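Long-range contacts in xyloglucan-specific endo-beta-1,4-glucanase BoGH9A (Bacteroides ovatus, PDB 6DHT), which cleaves internal beta-1,4-glucosidic linkages in the backbone of xyloglucan, releasing xyloglucan oligosaccharides: residues N21-Y26 / S102-L107; L240-F245 / C254-Y259; D270-M275 / F343-E348; G38-F43 / T73-S78. One frame throughout, in Å; residues are numbered along the deposited sequence.

Contact 1. Residues N21-Y26 / S102-L107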
loop_
_atom_site.group_PDB
_atom_site.type_symbol
_atom_site.label_atom_id
_atom_site.label_comp_id
_atom_site.label_asym_id
_atom_site.label_seq_id
_atom_site.Cartn_x
_atom_site.Cartn_y
_atom_site.Cartn_z
ATOM N N ASN A 21 1.414 9.005 18.237
ATOM C CA ASN A 21 1.895 9.224 16.886
ATOM C C ASN A 21 3.256 9.907 16.967
ATOM O O ASN A 21 3.375 11.060 17.372
ATOM C CB ASN A 21 0.885 10.093 16.157
ATOM C CG ASN A 21 1.272 10.358 14.715
ATOM O OD1 ASN A 21 2.449 10.541 14.396
ATOM N ND2 ASN A 21 0.271 10.426 13.838
ATOM N N GLN A 22 4.287 9.165 16.581
ATOM C CA GLN A 22 5.667 9.633 16.754
ATOM C C GLN A 22 6.104 10.643 15.714
ATOM O O GLN A 22 7.220 11.151 15.780
ATOM C CB GLN A 22 6.621 8.448 16.750
ATOM C CG GLN A 22 6.428 7.506 17.949
ATOM C CD GLN A 22 7.237 6.238 17.858
ATOM O OE1 GLN A 22 8.202 6.153 17.097
ATOM N NE2 GLN A 22 6.819 5.205 18.600
ATOM N N LEU A 23 5.238 10.939 14.733
ATOM C CA LEU A 23 5.534 12.009 13.795
ATOM C C LEU A 23 4.953 13.322 14.318
ATOM O O LEU A 23 5.580 14.377 14.196
ATOM C CB LEU A 23 4.973 11.684 12.421
ATOM C CG LEU A 23 5.445 10.385 11.787
ATOM C CD1 LEU A 23 5.164 10.440 10.268
ATOM C CD2 LEU A 23 6.900 10.036 12.040
ATOM N N GLY A 24 3.773 13.250 14.931
ATOM C CA GLY A 24 3.138 14.419 15.517
ATOM C C GLY A 24 1.709 14.580 15.032
ATOM O O GLY A 24 1.098 13.626 14.537
ATOM N N TYR A 25 1.184 15.792 15.175
ATOM C CA TYR A 25 -0.231 16.066 14.958
ATOM C C TYR A 25 -0.468 17.315 14.155
ATOM O O TYR A 25 0.262 18.295 14.285
ATOM C CB TYR A 25 -0.949 16.258 16.296
ATOM C CG TYR A 25 -0.757 15.114 17.224
ATOM C CD1 TYR A 25 -1.568 13.978 17.167
ATOM C CD2 TYR A 25 0.235 15.158 18.190
ATOM C CE1 TYR A 25 -1.369 12.908 18.014
ATOM C CE2 TYR A 25 0.431 14.104 19.047
ATOM C CZ TYR A 25 -0.376 12.985 18.959
ATOM O OH TYR A 25 -0.188 11.919 19.805
ATOM N N TYR A 26 -1.492 17.288 13.306
ATOM C CA TYR A 26 -1.918 18.516 12.639
ATOM C C TYR A 26 -2.582 19.443 13.659
ATOM O O TYR A 26 -3.182 18.951 14.625
ATOM C CB TYR A 26 -2.907 18.238 11.493
ATOM C CG TYR A 26 -2.285 17.487 10.324
ATOM C CD1 TYR A 26 -1.634 18.157 9.304
ATOM C CD2 TYR A 26 -2.301 16.102 10.298
ATOM C CE1 TYR A 26 -1.037 17.461 8.248
ATOM C CE2 TYR A 26 -1.711 15.398 9.251
ATOM C CZ TYR A 26 -1.066 16.079 8.258
ATOM O OH TYR A 26 -0.473 15.350 7.261
ATOM N N SER A 102 1.454 19.830 7.750
ATOM C CA SER A 102 2.110 18.875 6.851
ATOM C C SER A 102 2.893 17.817 7.608
ATOM O O SER A 102 3.943 17.368 7.152
ATOM C CB SER A 102 3.032 19.611 5.901
ATOM O OG SER A 102 2.280 20.470 5.052
ATOM N N VAL A 103 2.373 17.398 8.752
ATOM C CA VAL A 103 3.151 16.504 9.594
ATOM C C VAL A 103 3.371 15.127 8.935
ATOM O O VAL A 103 4.417 14.513 9.152
ATOM C CB VAL A 103 2.561 16.419 11.040
ATOM C CG1 VAL A 103 1.278 15.691 11.043
ATOM C CG2 VAL A 103 3.572 15.785 11.993
ATOM N N LEU A 104 2.428 14.677 8.109
ATOM C CA LEU A 104 2.598 13.394 7.430
ATOM C C LEU A 104 3.233 13.521 6.043
ATOM O O LEU A 104 3.357 12.533 5.336
ATOM C CB LEU A 104 1.267 12.637 7.307
ATOM C CG LEU A 104 0.524 12.381 8.608
ATOM C CD1 LEU A 104 -0.782 11.660 8.330
ATOM C CD2 LEU A 104 1.376 11.576 9.572
ATOM N N SER A 105 3.637 14.709 5.621
ATOM C CA SER A 105 4.213 14.852 4.298
ATOM C C SER A 105 5.502 14.052 4.133
ATOM O O SER A 105 5.678 13.370 3.098
ATOM C CB SER A 105 4.413 16.336 3.973
ATOM O OG SER A 105 5.010 16.505 2.698
ATOM N N PRO A 106 6.411 14.071 5.132
ATOM C CA PRO A 106 7.624 13.250 4.952
ATOM C C PRO A 106 7.309 11.764 4.878
ATOM O O PRO A 106 8.017 11.048 4.182
ATOM C CB PRO A 106 8.470 13.588 6.181
ATOM C CG PRO A 106 7.983 14.949 6.600
ATOM C CD PRO A 106 6.517 14.943 6.316
ATOM N N LEU A 107 6.266 11.319 5.564
ATOM C CA LEU A 107 5.831 9.933 5.496
ATOM C C LEU A 107 5.292 9.593 4.094
ATOM O O LEU A 107 5.685 8.602 3.490
ATOM C CB LEU A 107 4.775 9.681 6.575
ATOM C CG LEU A 107 4.108 8.305 6.555
ATOM C CD1 LEU A 107 5.095 7.213 6.935
ATOM C CD2 LEU A 107 2.967 8.271 7.478
#
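Leu23 and Tyr26 of residues 21-26 carry most of the touching with Val103, Leu104 and Leu107. The loop is shaped first by Asn21. Asn21 OD1 accepts from Leu23 N at 2.8 Å, which makes an Asx turn, and from Gly24 N at 3.1 Å, from above the carbonyl plane. Asn21 ND2 hydrogen-bonds Asp472 of helix 461-474. Leu23 then reaches over with CD1, which lies 3.8 Å from Leu107 CB and 4.0 Å from Leu104 CD2, crossing both side chains at about a right angle. Its carbonyl O faces Val103 CG2. Gly24 has a backbone shape that a CB would not tolerate; one would also crowd Val103 CG2. Tyr25 contributes mainly backbone, against Val103 CG1. At Tyr26, Val103 CG1 sits over one face of the Tyr26 ring, 3.6 Å from the centroid, a CH-pi contact. This methyl reaches the ring because it lies between the backbone N and the carbonyl carbon of Val103 (chi1 70°). Past the ring, Leu104 N donates to Tyr26 OH at 3.1 Å with an N-H...O angle of 150°. Leu104 CD1 lies in the ring plane at the edge. The same hydroxyl also bonds Asp565 OD1 of helix 551-567. Ser102 to Ser105 form a type I turn that leads into helix 105-117. The chemistry is mixed: leucine and valine carbons pack the loop of the Ig-like domain against the catalytic domain, while one buried tyrosine hydroxyl, held by two partners, fixes how the ring stands.

Contact 2. Residues L240-F245 / C254-Y259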
loop_
_atom_site.group_PDB
_atom_site.type_symbol
_atom_site.label_atom_id
_atom_site.label_comp_id
_atom_site.label_asym_id
_atom_site.label_seq_id
_atom_site.Cartn_x
_atom_site.Cartn_y
_atom_site.Cartn_z
ATOM N N LEU A 240 7.656 -12.962 -13.111
ATOM C CA LEU A 240 9.014 -13.145 -13.587
ATOM C C LEU A 240 9.819 -13.503 -12.358
ATOM O O LEU A 240 9.850 -12.753 -11.382
ATOM C CB LEU A 240 9.515 -11.885 -14.276
ATOM C CG LEU A 240 10.861 -11.956 -15.012
ATOM C CD1 LEU A 240 11.006 -10.791 -15.958
ATOM C CD2 LEU A 240 12.013 -11.947 -14.024
ATOM N N THR A 241 10.439 -14.685 -12.368
ATOM C CA THR A 241 10.959 -15.262 -11.139
ATOM C C THR A 241 12.150 -16.187 -11.381
ATOM O O THR A 241 12.364 -16.689 -12.489
ATOM C CB THR A 241 9.832 -16.064 -10.417
ATOM O OG1 THR A 241 10.258 -16.535 -9.144
ATOM C CG2 THR A 241 9.334 -17.234 -11.296
ATOM N N THR A 242 12.924 -16.381 -10.326
ATOM C CA THR A 242 13.890 -17.477 -10.274
ATOM C C THR A 242 13.127 -18.691 -9.784
ATOM O O THR A 242 12.028 -18.581 -9.263
ATOM C CB THR A 242 15.011 -17.131 -9.307
ATOM O OG1 THR A 242 14.453 -16.672 -8.078
ATOM C CG2 THR A 242 15.907 -16.063 -9.875
ATOM N N PRO A 243 13.704 -19.897 -9.937
ATOM C CA PRO A 243 12.968 -21.054 -9.416
ATOM C C PRO A 243 12.845 -21.076 -7.893
ATOM O O PRO A 243 11.813 -21.490 -7.347
ATOM C CB PRO A 243 13.825 -22.239 -9.897
ATOM C CG PRO A 243 14.450 -21.732 -11.138
ATOM C CD PRO A 243 14.783 -20.289 -10.851
ATOM N N PHE A 244 13.908 -20.666 -7.202
ATOM C CA PHE A 244 13.913 -20.561 -5.752
ATOM C C PHE A 244 14.178 -19.116 -5.319
ATOM O O PHE A 244 14.837 -18.359 -6.017
ATOM C CB PHE A 244 15.031 -21.427 -5.128
ATOM C CG PHE A 244 14.831 -22.911 -5.272
ATOM C CD1 PHE A 244 13.971 -23.594 -4.426
ATOM C CD2 PHE A 244 15.528 -23.621 -6.234
ATOM C CE1 PHE A 244 13.784 -24.963 -4.556
ATOM C CE2 PHE A 244 15.354 -24.994 -6.366
ATOM C CZ PHE A 244 14.479 -25.659 -5.525
ATOM N N PHE A 245 13.720 -18.776 -4.134
ATOM C CA PHE A 245 14.156 -17.532 -3.518
ATOM C C PHE A 245 15.659 -17.568 -3.350
ATOM O O PHE A 245 16.211 -18.602 -2.962
ATOM C CB PHE A 245 13.510 -17.335 -2.148
ATOM C CG PHE A 245 12.051 -17.040 -2.198
ATOM C CD1 PHE A 245 11.570 -15.929 -2.890
ATOM C CD2 PHE A 245 11.156 -17.813 -1.481
ATOM C CE1 PHE A 245 10.210 -15.638 -2.910
ATOM C CE2 PHE A 245 9.805 -17.531 -1.478
ATOM C CZ PHE A 245 9.328 -16.413 -2.188
ATOM N N CYS A 254 23.329 -12.178 -7.396
ATOM C CA CYS A 254 22.314 -13.171 -7.714
ATOM C C CYS A 254 22.656 -13.867 -9.020
ATOM O O CYS A 254 23.047 -13.217 -9.990
ATOM C CB CYS A 254 20.935 -12.511 -7.819
ATOM S SG CYS A 254 20.284 -11.984 -6.232
ATOM N N LYS A 255 22.518 -15.186 -9.054
ATOM C CA LYS A 255 22.983 -15.943 -10.210
ATOM C C LYS A 255 21.954 -16.898 -10.793
ATOM O O LYS A 255 22.176 -17.442 -11.868
ATOM C CB LYS A 255 24.274 -16.684 -9.841
ATOM C CG LYS A 255 25.421 -15.719 -9.579
ATOM C CD LYS A 255 26.671 -16.386 -9.050
ATOM C CE LYS A 255 27.641 -15.329 -8.518
ATOM N NZ LYS A 255 27.695 -14.095 -9.375
ATOM N N GLN A 256 20.840 -17.119 -10.107
ATOM C CA GLN A 256 19.802 -17.997 -10.646
ATOM C C GLN A 256 19.219 -17.491 -11.959
ATOM O O GLN A 256 19.156 -16.286 -12.211
ATOM C CB GLN A 256 18.669 -18.197 -9.649
ATOM C CG GLN A 256 18.953 -19.138 -8.525
ATOM C CD GLN A 256 17.703 -19.436 -7.721
ATOM O OE1 GLN A 256 16.811 -20.158 -8.174
ATOM N NE2 GLN A 256 17.603 -18.829 -6.545
ATOM N N GLN A 257 18.777 -18.421 -12.794
ATOM C CA GLN A 257 18.160 -18.073 -14.065
ATOM C C GLN A 257 16.766 -17.481 -13.815
ATOM O O GLN A 257 16.054 -17.932 -12.913
ATOM C CB GLN A 257 18.078 -19.320 -14.969
ATOM C CG GLN A 257 17.318 -19.145 -16.277
ATOM C CD GLN A 257 17.967 -18.138 -17.218
ATOM O OE1 GLN A 257 17.368 -17.108 -17.553
ATOM N NE2 GLN A 257 19.190 -18.436 -17.663
ATOM N N ARG A 258 16.401 -16.497 -14.634
ATOM C CA ARG A 258 15.096 -15.822 -14.548
ATOM C C ARG A 258 14.128 -16.356 -15.600
ATOM O O ARG A 258 14.500 -16.531 -16.767
ATOM C CB ARG A 258 15.280 -14.304 -14.717
ATOM C CG ARG A 258 16.176 -13.664 -13.661
ATOM C CD ARG A 258 15.437 -13.386 -12.370
ATOM N NE ARG A 258 14.910 -12.021 -12.326
ATOM C CZ ARG A 258 14.448 -11.446 -11.213
ATOM N NH1 ARG A 258 14.388 -12.101 -10.068
ATOM N NH2 ARG A 258 14.006 -10.199 -11.267
ATOM N N TYR A 259 12.892 -16.613 -15.175
ATOM C CA TYR A 259 11.847 -17.166 -16.036
ATOM C C TYR A 259 10.579 -16.333 -15.990
ATOM O O TYR A 259 10.306 -15.709 -14.972
ATOM C CB TYR A 259 11.442 -18.570 -15.583
ATOM C CG TYR A 259 12.525 -19.623 -15.665
ATOM C CD1 TYR A 259 13.412 -19.802 -14.627
ATOM C CD2 TYR A 259 12.625 -20.451 -16.771
ATOM C CE1 TYR A 259 14.400 -20.767 -14.686
ATOM C CE2 TYR A 259 13.610 -21.430 -16.840
ATOM C CZ TYR A 259 14.495 -21.574 -15.794
ATOM O OH TYR A 259 15.482 -22.535 -15.839
#
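Gln256 reaches over to Phe244 and uses both ends of its amide. Gln256 OE1 accepts from Phe244 N at 3.1 Å, in the carbonyl plane and on a lone pair. Gln256 NE2 donates to Phe244 O at 2.9 Å from above the Phe244 carbonyl plane. Thr242 OG1 approaches the same oxygen from the opposite face, and Gln256 NE2 also bonds Glu246 OE1. Gln256 CB packs on Thr242 CG2 at 3.5 Å. With an alanine here the amide is gone, which is likely to leave Phe244 N and one face of the Phe244 carbonyl without these partners. Gln257 offers its carbonyl O to Thr242 CA in a CA-H...O contact of 3.4 Å. Arg258 bends at chi2 and chi3 (-81° and -94°), which brings one face of its guanidinium against Leu240 CD2. Leu240 CD2 lies 3.4 Å from Arg258 NE, and Thr242 CG2 stands at the guanidinium edge. Arg258 NE makes a salt bridge to Asp140, and NH1 bonds Tyr172 O. Tyr259 pairs with Thr241 through two backbone bonds: Thr241 N to Tyr259 O at 2.8 Å and Tyr259 N to Thr241 O at 2.7 Å. Its ring meets Pro243 CG with CE1. This is an antiparallel hydrogen-bonded pair joining strands 239-241 and 259-260 in a small mixed sheet of the GH9 domain; the segment past strand 239-241 carries Phe245, beside the predicted nucleophile Asp171.

Contact 3. Residues D270-M275 / F343-E348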
loop_
_atom_site.group_PDB
_atom_site.type_symbol
_atom_site.label_atom_id
_atom_site.label_comp_id
_atom_site.label_asym_id
_atom_site.label_seq_id
_atom_site.Cartn_x
_atom_site.Cartn_y
_atom_site.Cartn_z
ATOM N N ASP A 270 -5.728 -7.945 -13.880
ATOM C CA ASP A 270 -5.102 -6.840 -13.138
ATOM C C ASP A 270 -4.264 -5.988 -14.102
ATOM O O ASP A 270 -4.242 -4.760 -14.016
ATOM C CB ASP A 270 -4.237 -7.371 -12.023
ATOM C CG ASP A 270 -5.046 -7.957 -10.886
ATOM O OD1 ASP A 270 -6.219 -7.570 -10.725
ATOM O OD2 ASP A 270 -4.528 -8.833 -10.144
ATOM N N PHE A 271 -3.612 -6.629 -15.081
ATOM C CA PHE A 271 -2.950 -5.916 -16.163
ATOM C C PHE A 271 -3.955 -5.049 -16.957
ATOM O O PHE A 271 -3.713 -3.868 -17.228
ATOM C CB PHE A 271 -2.266 -6.949 -17.098
ATOM C CG PHE A 271 -1.611 -6.374 -18.319
ATOM C CD1 PHE A 271 -2.377 -6.052 -19.406
ATOM C CD2 PHE A 271 -0.242 -6.218 -18.410
ATOM C CE1 PHE A 271 -1.809 -5.558 -20.567
ATOM C CE2 PHE A 271 0.349 -5.717 -19.558
ATOM C CZ PHE A 271 -0.437 -5.392 -20.657
ATOM N N ALA A 272 -5.087 -5.641 -17.334
ATOM C CA ALA A 272 -6.077 -4.920 -18.123
ATOM C C ALA A 272 -6.607 -3.715 -17.359
ATOM O O ALA A 272 -6.699 -2.627 -17.902
ATOM C CB ALA A 272 -7.202 -5.847 -18.521
ATOM N N ALA A 273 -6.918 -3.917 -16.084
ATOM C CA ALA A 273 -7.496 -2.846 -15.270
ATOM C C ALA A 273 -6.512 -1.698 -15.132
ATOM O O ALA A 273 -6.857 -0.546 -15.341
ATOM C CB ALA A 273 -7.881 -3.377 -13.919
ATOM N N VAL A 274 -5.276 -2.009 -14.745
ATOM C CA VAL A 274 -4.305 -0.955 -14.502
ATOM C C VAL A 274 -3.864 -0.278 -15.789
ATOM O O VAL A 274 -3.577 0.902 -15.806
ATOM C CB VAL A 274 -3.128 -1.474 -13.651
ATOM C CG1 VAL A 274 -2.111 -2.231 -14.463
ATOM C CG2 VAL A 274 -2.455 -0.331 -12.899
ATOM N N MET A 275 -3.859 -1.018 -16.890
ATOM C CA MET A 275 -3.488 -0.404 -18.158
ATOM C C MET A 275 -4.607 0.520 -18.680
ATOM O O MET A 275 -4.324 1.613 -19.140
ATOM C CB MET A 275 -3.091 -1.487 -19.178
ATOM C CG MET A 275 -1.752 -2.128 -18.847
ATOM S SD MET A 275 -0.427 -0.950 -19.003
ATOM C CE MET A 275 0.919 -1.897 -18.304
ATOM N N PHE A 343 -14.560 -7.445 -12.397
ATOM C CA PHE A 343 -15.299 -6.217 -12.081
ATOM C C PHE A 343 -14.425 -4.990 -12.216
ATOM O O PHE A 343 -14.804 -3.990 -12.833
ATOM C CB PHE A 343 -15.878 -6.276 -10.677
ATOM C CG PHE A 343 -16.543 -5.007 -10.249
ATOM C CD1 PHE A 343 -17.752 -4.652 -10.804
ATOM C CD2 PHE A 343 -15.984 -4.179 -9.283
ATOM C CE1 PHE A 343 -18.390 -3.503 -10.424
ATOM C CE2 PHE A 343 -16.622 -3.025 -8.902
ATOM C CZ PHE A 343 -17.832 -2.682 -9.470
ATOM N N TRP A 344 -13.235 -5.058 -11.630
ATOM C CA TRP A 344 -12.323 -3.916 -11.684
ATOM C C TRP A 344 -11.896 -3.624 -13.132
ATOM O O TRP A 344 -11.998 -2.483 -13.609
ATOM C CB TRP A 344 -11.119 -4.125 -10.732
ATOM C CG TRP A 344 -10.123 -3.020 -10.807
ATOM C CD1 TRP A 344 -10.376 -1.700 -11.006
ATOM C CD2 TRP A 344 -8.695 -3.148 -10.745
ATOM N NE1 TRP A 344 -9.199 -0.983 -11.076
ATOM C CE2 TRP A 344 -8.153 -1.848 -10.890
ATOM C CE3 TRP A 344 -7.825 -4.224 -10.546
ATOM C CZ2 TRP A 344 -6.782 -1.604 -10.890
ATOM C CZ3 TRP A 344 -6.451 -3.973 -10.535
ATOM C CH2 TRP A 344 -5.952 -2.669 -10.702
ATOM N N ALA A 345 -11.469 -4.655 -13.856
ATOM C CA ALA A 345 -11.082 -4.463 -15.243
ATOM C C ALA A 345 -12.199 -3.939 -16.150
ATOM O O ALA A 345 -11.981 -3.029 -16.917
ATOM C CB ALA A 345 -10.518 -5.764 -15.832
ATOM N N ALA A 346 -13.382 -4.537 -16.047
ATOM C CA ALA A 346 -14.493 -4.106 -16.894
ATOM C C ALA A 346 -14.841 -2.666 -16.552
ATOM O O ALA A 346 -15.125 -1.872 -17.452
ATOM C CB ALA A 346 -15.673 -5.019 -16.700
ATOM N N SER A 347 -14.822 -2.321 -15.258
ATOM C CA SER A 347 -15.117 -0.937 -14.842
ATOM C C SER A 347 -14.118 0.051 -15.446
ATOM O O SER A 347 -14.507 1.047 -16.052
ATOM C CB SER A 347 -15.147 -0.806 -13.323
ATOM O OG SER A 347 -16.222 -1.533 -12.776
ATOM N N GLU A 348 -12.822 -0.243 -15.337
ATOM C CA GLU A 348 -11.828 0.634 -15.909
ATOM C C GLU A 348 -11.992 0.745 -17.419
ATOM O O GLU A 348 -11.814 1.810 -17.962
ATOM C CB GLU A 348 -10.411 0.153 -15.549
ATOM C CG GLU A 348 -10.068 0.180 -14.069
ATOM C CD GLU A 348 -9.859 1.599 -13.508
ATOM O OE1 GLU A 348 -10.015 2.623 -14.235
ATOM O OE2 GLU A 348 -9.530 1.686 -12.298
#
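Helices 265-281 and 339-353 run side by side in roughly the same direction at residues 270-275 and 343-348. The axes of these segments approach to 7.8 Å and cross at 31°. Ala273 CA and Ala345 CA lie only 3.9 Å apart, a closeness allowed by small side chains: Ala273 CB is 4.0 Å from Ala345 CB, and Ala272 CB flanks them. The main side chain is Trp344. Its CG stands opposite the backbone N (chi1 177°), which swings the indole across to the other helix. Ala273 CB then sits over the six-membered ring of Trp344, 3.3 Å from its centroid, a tight CH-pi contact. Asp270 OD1 comes to the ring edge, 3.6 Å from Trp344 CZ3, with the carboxylate plane turned 46° from the ring. One turn on, Trp344 NE1 donates to Glu348 OE2 at 3.0 Å, on the anti lone pair, which helps fix the rotation of the indole. Glu348 CG rests on Ala273 O at 3.5 Å. Its other oxygen, OE1, makes a salt bridge to Arg280. A leucine in place of Trp344 would probably leave Ala273 CB without the aromatic face it packs on and Glu348 OE2 without its indole donor. Both helices belong to the (alpha/alpha)6 barrel of the GH9 domain. Helix 292-309 touches both, at Phe271 and Met275 and at Ala346; helix 213-226 packs on Val274 and Met275, and helix 356-364 on Ala346 and Ser347.

Contact 4. Residues G38-F43 / T73-S78; sequences GKVEEF and TTLDFS
Phe43 and Leu75 meet in the interior of the N-terminal Ig-like domain, from two different sheets. Their side chains run past each other in opposite directions. Leu75 CB stands over one face of the Phe43 ring, 3.8 Å from its centroid, in a CH-pi contact. Leu75 CD2 touches Phe43 CD1 at 3.7 Å. Phe43 reaches inward with CG between its backbone N and carbonyl carbon (chi1 75°). On the other flank of the ring, Phe43 CE2 meets Phe77 CD1 at 3.8 Å, the two side chains crossing at about a right angle. Asp76 O and Phe77 CB lie at the ring edge, in its plane. This is a sandwich contact: strand 42-47 pairs with strands 53-58 and 84-90 in one sheet, while strand 72-76 pairs with strands 32-35 and 62-63 in the other. No direct hydrogen bond joins the two segments here; Phe43 reaches side chains and backbone of residues 75-77, and the Phe43 and Leu75 CA atoms are 7.2 Å apart. Val90 of strand 84-90 touches both residues as well as Val40, and Phe77 also meets the ring of Phe97. Nearer the start of the two segments, Val40 CB approaches Thr73 CG2 at 4.2 Å. A water joins Gly38 O (2.8 Å) to Thr73 OG1 (2.6 Å). Asp76 OD1 accepts from Ser78 N at 3.0 Å, an Asx turn spanning Phe77, and Ser78 OG donates to the same oxygen.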
loop_
_atom_site.group_PDB
_atom_site.type_symbol
_atom_site.label_atom_id
_atom_site.label_comp_id
_atom_site.label_asym_id
_atom_site.label_seq_id
_atom_site.Cartn_x
_atom_site.Cartn_y
_atom_site.Cartn_z
ATOM N N GLY A 38 -0.179 0.831 33.669
ATOM C CA GLY A 38 0.142 1.563 34.879
ATOM C C GLY A 38 -1.000 2.442 35.338
ATOM O O GLY A 38 -1.927 2.740 34.588
ATOM N N LYS A 39 -0.926 2.872 36.591
ATOM C CA LYS A 39 -1.945 3.725 37.164
ATOM C C LYS A 39 -1.624 5.189 36.868
ATOM O O LYS A 39 -0.566 5.690 37.248
ATOM C CB LYS A 39 -2.024 3.473 38.677
ATOM C CG LYS A 39 -3.259 4.070 39.346
ATOM C CD LYS A 39 -3.495 3.503 40.747
ATOM C CE LYS A 39 -4.642 4.218 41.464
ATOM N NZ LYS A 39 -5.822 4.471 40.577
ATOM N N VAL A 40 -2.538 5.860 36.169
ATOM C CA VAL A 40 -2.383 7.259 35.787
ATOM C C VAL A 40 -3.664 8.001 36.161
ATOM O O VAL A 40 -4.765 7.482 35.961
ATOM C CB VAL A 40 -2.121 7.391 34.255
ATOM C CG1 VAL A 40 -2.209 8.834 33.805
ATOM C CG2 VAL A 40 -0.762 6.823 33.922
ATOM N N GLU A 41 -3.528 9.210 36.698
ATOM C CA GLU A 41 -4.691 9.996 37.082
ATOM C C GLU A 41 -4.724 11.363 36.421
ATOM O O GLU A 41 -5.775 12.004 36.356
ATOM C CB GLU A 41 -4.732 10.145 38.606
ATOM C CG GLU A 41 -4.934 8.814 39.318
ATOM C CD GLU A 41 -4.946 8.937 40.829
ATOM O OE1 GLU A 41 -4.818 10.067 41.348
ATOM O OE2 GLU A 41 -5.088 7.891 41.498
ATOM N N GLU A 42 -3.577 11.798 35.917
ATOM C CA GLU A 42 -3.425 13.161 35.436
ATOM C C GLU A 42 -2.279 13.274 34.423
ATOM O O GLU A 42 -1.283 12.580 34.540
ATOM C CB GLU A 42 -3.130 14.031 36.650
ATOM C CG GLU A 42 -2.917 15.481 36.388
ATOM C CD GLU A 42 -2.672 16.233 37.682
ATOM O OE1 GLU A 42 -3.472 16.052 38.625
ATOM O OE2 GLU A 42 -1.676 16.983 37.763
ATOM N N PHE A 43 -2.424 14.153 33.430
ATOM C CA PHE A 43 -1.296 14.514 32.576
ATOM C C PHE A 43 -1.279 15.998 32.297
ATOM O O PHE A 43 -2.293 16.682 32.466
ATOM C CB PHE A 43 -1.307 13.719 31.252
ATOM C CG PHE A 43 -2.341 14.181 30.255
ATOM C CD1 PHE A 43 -3.647 13.723 30.321
ATOM C CD2 PHE A 43 -1.992 15.067 29.252
ATOM C CE1 PHE A 43 -4.596 14.154 29.400
ATOM C CE2 PHE A 43 -2.930 15.490 28.321
ATOM C CZ PHE A 43 -4.227 15.036 28.402
ATOM N N THR A 73 -4.585 3.907 29.362
ATOM C CA THR A 73 -5.197 5.171 29.753
ATOM C C THR A 73 -5.108 6.179 28.610
ATOM O O THR A 73 -4.029 6.455 28.099
ATOM C CB THR A 73 -4.509 5.757 31.013
ATOM O OG1 THR A 73 -4.486 4.756 32.035
ATOM C CG2 THR A 73 -5.225 7.003 31.517
ATOM N N THR A 74 -6.251 6.747 28.249
ATOM C CA THR A 74 -6.324 7.716 27.168
ATOM C C THR A 74 -6.059 9.125 27.664
ATOM O O THR A 74 -6.655 9.581 28.652
ATOM C CB THR A 74 -7.693 7.608 26.511
ATOM O OG1 THR A 74 -7.793 6.325 25.885
ATOM C CG2 THR A 74 -7.922 8.724 25.480
ATOM N N LEU A 75 -5.155 9.809 26.972
ATOM C CA LEU A 75 -4.803 11.186 27.242
ATOM C C LEU A 75 -5.215 12.039 26.050
ATOM O O LEU A 75 -4.591 11.944 24.995
ATOM C CB LEU A 75 -3.295 11.287 27.436
ATOM C CG LEU A 75 -2.660 10.198 28.298
ATOM C CD1 LEU A 75 -1.168 10.446 28.425
ATOM C CD2 LEU A 75 -3.302 10.112 29.717
ATOM N N ASP A 76 -6.248 12.857 26.210
ATOM C CA ASP A 76 -6.808 13.655 25.111
ATOM C C ASP A 76 -6.490 15.139 25.297
ATOM O O ASP A 76 -7.077 15.805 26.163
ATOM C CB ASP A 76 -8.324 13.439 25.045
ATOM C CG ASP A 76 -8.962 14.073 23.802
ATOM O OD1 ASP A 76 -8.344 14.951 23.151
ATOM O OD2 ASP A 76 -10.125 13.727 23.513
ATOM N N PHE A 77 -5.570 15.648 24.481
ATOM C CA PHE A 77 -5.163 17.049 24.493
ATOM C C PHE A 77 -5.463 17.721 23.140
ATOM O O PHE A 77 -4.767 18.647 22.693
ATOM C CB PHE A 77 -3.681 17.170 24.864
ATOM C CG PHE A 77 -2.789 16.201 24.153
ATOM C CD1 PHE A 77 -2.666 14.905 24.596
ATOM C CD2 PHE A 77 -2.044 16.597 23.047
ATOM C CE1 PHE A 77 -1.838 13.989 23.926
ATOM C CE2 PHE A 77 -1.207 15.689 22.383
ATOM C CZ PHE A 77 -1.108 14.384 22.828
ATOM N N SER A 78 -6.543 17.260 22.512
ATOM C CA SER A 78 -6.987 17.781 21.213
ATOM C C SER A 78 -7.155 19.299 21.181
ATOM O O SER A 78 -6.966 19.937 20.149
ATOM C CB SER A 78 -8.312 17.110 20.809
ATOM O OG SER A 78 -8.188 15.714 20.682
HETATM O O HOH W 1 -2.291 3.316 31.824
#

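How the contacts relate
Contacts 1 and 4 share one side of the chain, and contacts 2 and 3 lie on the other. Contact 4 lies within the Ig-like domain and falls, in sequence, between the two segments of contact 1. They touch through Tyr25 OH and Phe77 CZ, 4.0 Å apart, although their centres are 22 Å apart. Contact 1 joins that domain to the catalytic domain. Contacts 2 and 3 lie inside the catalytic domain, about 12 Å apart at their nearest atoms. Contact 2 is the one by the predicted active site: the Phe245 side chain is about 4 Å from that of Asp171 and about 7 Å from that of Glu548. A calcium ion lies about 7 Å from the Asp270 side chain of contact 3.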